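Local atomic coordinates of cytochrome P450 (CYP102L1) (Mycobacterium phage Adler, PDB entry 6N6Q), a protein that binds heme and, as a phage-encoded member of the cytochrome P450 family, probably works as a monooxygenase. Residues A[52-56]-A[57-61]; A[187-190]-A[191-194]; A[266-269]-A[270-274]. All blocks are in the same frame, centred on the assembly; numbering follows the deposited sequence.

Interaction 1. Residues A[52-56]-A[57-61]; sequences QCIGD and FRVVV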
# COMPACT_ATOMS: atom_id res chain seq x y z
N GLN A 52 -18.66 -16.81 3.64
CA GLN A 52 -18.78 -16.10 4.90
C GLN A 52 -19.46 -14.75 4.67
O GLN A 52 -19.14 -14.05 3.71
CB GLN A 52 -17.41 -15.88 5.56
CG GLN A 52 -17.50 -15.28 6.95
CD GLN A 52 -18.32 -16.14 7.89
OE1 GLN A 52 -18.19 -17.37 7.90
NE2 GLN A 52 -19.18 -15.51 8.69
N CYS A 53 -20.39 -14.41 5.56
CA CYS A 53 -21.01 -13.09 5.58
C CYS A 53 -20.23 -12.22 6.56
O CYS A 53 -20.24 -12.48 7.77
CB CYS A 53 -22.48 -13.18 5.99
SG CYS A 53 -23.60 -13.79 4.72
N ILE A 54 -19.56 -11.19 6.05
CA ILE A 54 -18.75 -10.30 6.88
C ILE A 54 -19.48 -9.00 7.18
O ILE A 54 -19.52 -8.54 8.32
CB ILE A 54 -17.38 -10.04 6.22
CG1 ILE A 54 -17.53 -9.77 4.72
CG2 ILE A 54 -16.44 -11.21 6.46
CD1 ILE A 54 -16.21 -9.45 4.04
N GLY A 55 -20.07 -8.38 6.16
CA GLY A 55 -20.82 -7.16 6.36
C GLY A 55 -22.04 -7.07 5.48
O GLY A 55 -23.10 -7.62 5.80
N ASP A 56 -21.91 -6.38 4.35
CA ASP A 56 -23.00 -6.19 3.40
C ASP A 56 -23.02 -7.25 2.32
O ASP A 56 -23.80 -7.12 1.36
CB ASP A 56 -22.89 -4.81 2.76
CG ASP A 56 -21.53 -4.55 2.14
OD1 ASP A 56 -21.43 -4.55 0.90
OD2 ASP A 56 -20.56 -4.37 2.90
N PHE A 57 -22.21 -8.30 2.43
CA PHE A 57 -22.14 -9.29 1.37
C PHE A 57 -21.56 -10.59 1.92
O PHE A 57 -20.87 -10.60 2.94
CB PHE A 57 -21.30 -8.79 0.19
CG PHE A 57 -19.89 -8.41 0.55
CD1 PHE A 57 -19.59 -7.13 0.99
CD2 PHE A 57 -18.86 -9.34 0.44
CE1 PHE A 57 -18.29 -6.78 1.32
CE2 PHE A 57 -17.56 -8.99 0.77
CZ PHE A 57 -17.27 -7.71 1.21
N ARG A 58 -21.89 -11.67 1.23
CA ARG A 58 -21.23 -12.96 1.42
C ARG A 58 -20.18 -13.12 0.34
O ARG A 58 -20.43 -12.83 -0.83
CB ARG A 58 -22.24 -14.11 1.37
CG ARG A 58 -21.61 -15.46 1.06
CD ARG A 58 -22.56 -16.61 1.36
NE ARG A 58 -23.92 -16.33 0.93
CZ ARG A 58 -24.34 -16.42 -0.33
NH1 ARG A 58 -23.50 -16.77 -1.29
NH2 ARG A 58 -25.61 -16.15 -0.62
N VAL A 59 -18.99 -13.57 0.73
CA VAL A 59 -17.86 -13.67 -0.18
C VAL A 59 -17.30 -15.09 -0.13
O VAL A 59 -17.23 -15.71 0.93
CB VAL A 59 -16.77 -12.64 0.17
CG1 VAL A 59 -16.30 -12.81 1.61
CG2 VAL A 59 -15.61 -12.74 -0.80
N VAL A 60 -16.93 -15.60 -1.30
CA VAL A 60 -16.19 -16.85 -1.40
C VAL A 60 -14.72 -16.53 -1.11
O VAL A 60 -14.06 -15.86 -1.90
CB VAL A 60 -16.35 -17.51 -2.77
CG1 VAL A 60 -15.52 -18.78 -2.85
CG2 VAL A 60 -17.82 -17.80 -3.05
N VAL A 61 -14.23 -16.99 0.04
CA VAL A 61 -12.87 -16.72 0.48
C VAL A 61 -11.99 -17.89 0.07
O VAL A 61 -12.32 -19.05 0.34
CB VAL A 61 -12.80 -16.49 1.99
CG1 VAL A 61 -11.37 -16.21 2.43
CG2 VAL A 61 -13.72 -15.35 2.39

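Interaction 2. Residues A[187-190]-A[191-194]; sequences AVLR and ELQY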
# COMPACT_ATOMS: atom_id res chain seq x y z
N ALA A 187 -9.39 16.85 3.61
CA ALA A 187 -10.62 16.62 2.87
C ALA A 187 -10.63 15.23 2.24
O ALA A 187 -11.69 14.59 2.15
CB ALA A 187 -10.80 17.70 1.80
N VAL A 188 -9.47 14.75 1.78
CA VAL A 188 -9.41 13.42 1.18
C VAL A 188 -9.73 12.35 2.21
O VAL A 188 -10.39 11.35 1.90
CB VAL A 188 -8.04 13.20 0.52
CG1 VAL A 188 -7.94 11.80 -0.06
CG2 VAL A 188 -7.79 14.24 -0.56
N LEU A 189 -9.29 12.54 3.45
CA LEU A 189 -9.58 11.56 4.49
C LEU A 189 -11.06 11.56 4.86
O LEU A 189 -11.66 10.49 5.03
CB LEU A 189 -8.71 11.82 5.72
CG LEU A 189 -7.20 11.66 5.54
CD1 LEU A 189 -6.47 12.02 6.83
CD2 LEU A 189 -6.86 10.24 5.11
N ARG A 190 -11.66 12.74 5.01
CA ARG A 190 -13.10 12.81 5.22
C ARG A 190 -13.86 12.21 4.05
O ARG A 190 -14.94 11.63 4.23
CB ARG A 190 -13.55 14.25 5.45
CG ARG A 190 -13.15 14.84 6.79
CD ARG A 190 -13.98 16.08 7.09
NE ARG A 190 -13.91 17.07 6.02
CZ ARG A 190 -13.04 18.08 6.00
NH1 ARG A 190 -12.18 18.24 6.99
NH2 ARG A 190 -13.04 18.93 4.98
N GLU A 191 -13.32 12.34 2.84
CA GLU A 191 -13.98 11.79 1.66
C GLU A 191 -13.84 10.28 1.60
O GLU A 191 -14.71 9.59 1.06
CB GLU A 191 -13.40 12.44 0.40
CG GLU A 191 -14.35 12.48 -0.79
CD GLU A 191 -15.63 13.24 -0.50
OE1 GLU A 191 -16.65 12.93 -1.14
OE2 GLU A 191 -15.62 14.13 0.37
N LEU A 192 -12.75 9.73 2.15
CA LEU A 192 -12.60 8.28 2.23
C LEU A 192 -13.56 7.68 3.24
O LEU A 192 -14.14 6.61 2.99
CB LEU A 192 -11.15 7.92 2.58
CG LEU A 192 -10.07 8.17 1.53
CD1 LEU A 192 -8.69 8.06 2.16
CD2 LEU A 192 -10.22 7.21 0.37
N GLN A 193 -13.74 8.34 4.38
CA GLN A 193 -14.70 7.87 5.37
C GLN A 193 -16.12 7.90 4.83
O GLN A 193 -16.90 6.96 5.04
CB GLN A 193 -14.61 8.71 6.65
CG GLN A 193 -13.28 8.66 7.36
CD GLN A 193 -13.26 9.52 8.60
OE1 GLN A 193 -14.21 10.27 8.86
NE2 GLN A 193 -12.19 9.43 9.37
N TYR A 194 -16.47 8.97 4.12
CA TYR A 194 -17.81 9.10 3.55
C TYR A 194 -18.06 8.07 2.46
O TYR A 194 -19.22 7.75 2.18
CB TYR A 194 -18.00 10.51 3.00
CG TYR A 194 -19.41 10.84 2.57
CD1 TYR A 194 -20.36 11.24 3.50
CD2 TYR A 194 -19.79 10.75 1.24
CE1 TYR A 194 -21.65 11.55 3.11
CE2 TYR A 194 -21.07 11.06 0.84
CZ TYR A 194 -22.00 11.45 1.78
OH TYR A 194 -23.28 11.75 1.38

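Interaction 3. Residues A[266-269]-A[270-274]; sequences NNIG and NQILT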
# COMPACT_ATOMS: atom_id res chain seq x y z
N ASN A 266 -10.02 15.21 -16.18
CA ASN A 266 -10.69 14.58 -15.04
C ASN A 266 -9.99 13.30 -14.63
O ASN A 266 -9.88 12.99 -13.44
CB ASN A 266 -12.16 14.31 -15.38
CG ASN A 266 -12.94 13.79 -14.19
OD1 ASN A 266 -13.36 14.56 -13.32
ND2 ASN A 266 -13.14 12.48 -14.14
N ASN A 267 -9.49 12.53 -15.61
CA ASN A 267 -8.83 11.27 -15.28
C ASN A 267 -7.45 11.51 -14.68
O ASN A 267 -7.02 10.76 -13.79
CB ASN A 267 -8.74 10.39 -16.53
CG ASN A 267 -8.24 8.99 -16.21
OD1 ASN A 267 -7.04 8.73 -16.24
ND2 ASN A 267 -9.16 8.09 -15.90
N ILE A 268 -6.74 12.53 -15.16
CA ILE A 268 -5.45 12.88 -14.57
C ILE A 268 -5.61 13.21 -13.10
O ILE A 268 -4.83 12.75 -12.25
CB ILE A 268 -4.80 14.04 -15.35
CG1 ILE A 268 -4.46 13.62 -16.78
CG2 ILE A 268 -3.54 14.53 -14.63
CD1 ILE A 268 -3.85 14.72 -17.61
N GLY A 269 -6.63 14.00 -12.77
CA GLY A 269 -6.92 14.27 -11.37
C GLY A 269 -7.25 13.02 -10.58
O GLY A 269 -6.99 12.95 -9.38
N ASN A 270 -7.82 12.01 -11.25
CA ASN A 270 -8.11 10.75 -10.57
C ASN A 270 -6.83 9.97 -10.30
O ASN A 270 -6.69 9.34 -9.24
CB ASN A 270 -9.08 9.91 -11.40
CG ASN A 270 -10.49 10.47 -11.37
OD1 ASN A 270 -10.85 11.25 -10.49
ND2 ASN A 270 -11.31 10.05 -12.33
N GLN A 271 -5.88 9.99 -11.24
CA GLN A 271 -4.63 9.28 -11.03
C GLN A 271 -3.83 9.88 -9.88
O GLN A 271 -3.24 9.16 -9.07
CB GLN A 271 -3.80 9.27 -12.31
CG GLN A 271 -4.53 8.79 -13.55
CD GLN A 271 -4.96 7.33 -13.47
OE1 GLN A 271 -4.55 6.60 -12.58
NE2 GLN A 271 -5.80 6.92 -14.42
N ILE A 272 -3.81 11.22 -9.79
CA ILE A 272 -3.14 11.88 -8.67
C ILE A 272 -3.76 11.44 -7.35
O ILE A 272 -3.05 11.08 -6.40
CB ILE A 272 -3.19 13.41 -8.84
CG1 ILE A 272 -2.35 13.84 -10.05
CG2 ILE A 272 -2.72 14.10 -7.57
CD1 ILE A 272 -2.48 15.31 -10.38
N LEU A 273 -5.09 11.46 -7.27
CA LEU A 273 -5.77 10.97 -6.08
C LEU A 273 -5.48 9.50 -5.84
O LEU A 273 -5.33 9.06 -4.70
CB LEU A 273 -7.28 11.21 -6.19
CG LEU A 273 -7.78 12.64 -6.07
CD1 LEU A 273 -9.30 12.67 -6.15
CD2 LEU A 273 -7.30 13.27 -4.77
N THR A 274 -5.39 8.72 -6.92
CA THR A 274 -5.11 7.29 -6.79
C THR A 274 -3.73 7.05 -6.18
O THR A 274 -3.60 6.35 -5.18
CB THR A 274 -5.22 6.61 -8.15
OG1 THR A 274 -6.56 6.72 -8.64
CG2 THR A 274 -4.83 5.14 -8.04

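Interaction 1. Residues A[52-56]-A[57-61]
Ile54 and Phe57 meet across the turn of a beta hairpin, strand 49-53 running antiparallel to strand 58-62 at the margin of the P450 beta sheet. From CB, the Ile54 chain first sends CG1 over one face of the Phe57 ring, offset toward its rim; this follows from a chi1 of 44°, which sets CG1 between the backbone N and the carbonyl carbon. The next atom, CD1, reaches the far end of the ring, 3.5 Å from Phe57 CZ, and also touches Val59 CG1 at 4.1 Å. One methyl thus touches both the Phe57 ring and Val59, a buried residue of the second strand. At the ring's edge lies the Asp56 carboxylate, its plane 75° from that of the ring and OD1 3.2 Å from Phe57 CD1; OD1 also forms a salt bridge with Arg198. Between the backbones, Val59 N donates to Gln52 O over 3.0 Å, while the return bond from Gln52 N to Val59 O is weak, as is that from Ile54 N to Phe57 O. Val59 packs on Trp370 and Phe372 of strand 370-374. Cys53 and Arg58 form the non-hydrogen-bonded pair, with Cys53 SG 3.6 Å from Arg58 CB.

Interaction 2. Residues A[187-190]-A[191-194]
Leu189 O accepts from two backbone N-H groups: Gln193 N at 3.1 Å in a nearly straight bond (162°), and Leu192 N at 3.2 Å in a weak, bent one. Leu192 N also donates to Val188 O over 2.9 Å, so its hydrogen is shared between two carbonyls of the preceding turn, a bifurcated arrangement within an otherwise regular alpha-helical pattern. Glu191 N to Ala187 O and Tyr194 N to Arg190 O continue the i to i+4 series.

The side chains meet at both three- and four-residue spacings. Leu192 lays its CG against Val188 O at 3.2 Å, and its CD1 continues outward to meet Leu189 CD2 at 4.1 Å, the two leucines crossing at an angle. Val188 CG1 lies somewhat farther from the same Leu192 methyl, at 4.4 Å. Gln193 behaves alike one residue on: with CG beside its own backbone N (chi1 -62°), that carbon comes 3.4 Å from Leu189 O.

The polar ends turn elsewhere. Arg190 folds back at chi3 until Ala187 CA lies over one guanidinium face, near its rim, and its NH2 makes a salt bridge with Asp220; Glu191 OE1 is hydrogen-bonded to His217, on whose ring Tyr194 stacks. Helix 183-196 is thereby joined along this side to helix 212-237, where Val188 also packs on Ile224, while Leu192 packs on the loop residues Leu88 and Leu456.

Interaction 3. Residues A[266-269]-A[270-274]
Asn267 and Gln271, one helical turn apart, are brought together by different torsions. In Asn267 the CG lies opposite the backbone N (chi1 -172°), which carries the amide forward along the helix; Gln271 keeps CG beside its own N and then bends at chi2 (-64°), folding its amide back toward the preceding turn. Gln271 NE2 consequently donates to Asn267 OD1 over 2.9 Å, with an angle of 167° at the hydrogen. The acceptor lies close to the Gln271 amide plane, whereas the donor stands tilted from the carbonyl plane of Asn267, and the two amides are strongly turned against each other. Both are buried, and the rest of each is also engaged: Gln271 OE1 accepts from Met96 N, and Asn267 ND2 makes a weak bond to Asp94 O. The glutamine is thus fixed at both ends of its amide.

On another side of the helix, Asn266 and Asn270 bring their ND2 atoms within 3.5 Å without bonding. Asn270 satisfies its amide outside, ND2 donating to Asp94 and OD1 accepting from Arg225, the arginine that also donates to Asn266 O. Underneath run the i to i+4 backbone bonds, among them Ile272 N to Ile268 O at 3.1 Å and Leu273 N to Gly269 O at 3.2 Å.

Asn270 O takes two donors from Thr274, its N and its OG1, each 2.7 Å away and arriving from opposite faces of the carbonyl plane. This side-chain bond to the backbone one turn back holds the threonine hydroxyl against the helix. Thr274 touches the heme and belongs to its pocket. The contact lies in the early turns of helix 265-296, the long helix known in the P450 fold as the I-helix.

The three contacts follow one another along the chain, and one of them reaches the heme. Interaction 3 is the closest, with the Gln271 side chain about 6 Å from the cofactor and Thr274 in contact with it; the side chains of Val59 in interaction 1 and Leu192 in interaction 2 each lie about 13 Å away. Interactions 2 and 3 are neighbours, their nearest atoms about 4 Å apart, and helix 212-237 serves both: its Ile224 packs on Val188 and on Leu273. The hairpin of interaction 1 belongs to the beta sheet, its centre about 25 Å from that of interaction 2 and 30 Å from that of interaction 3.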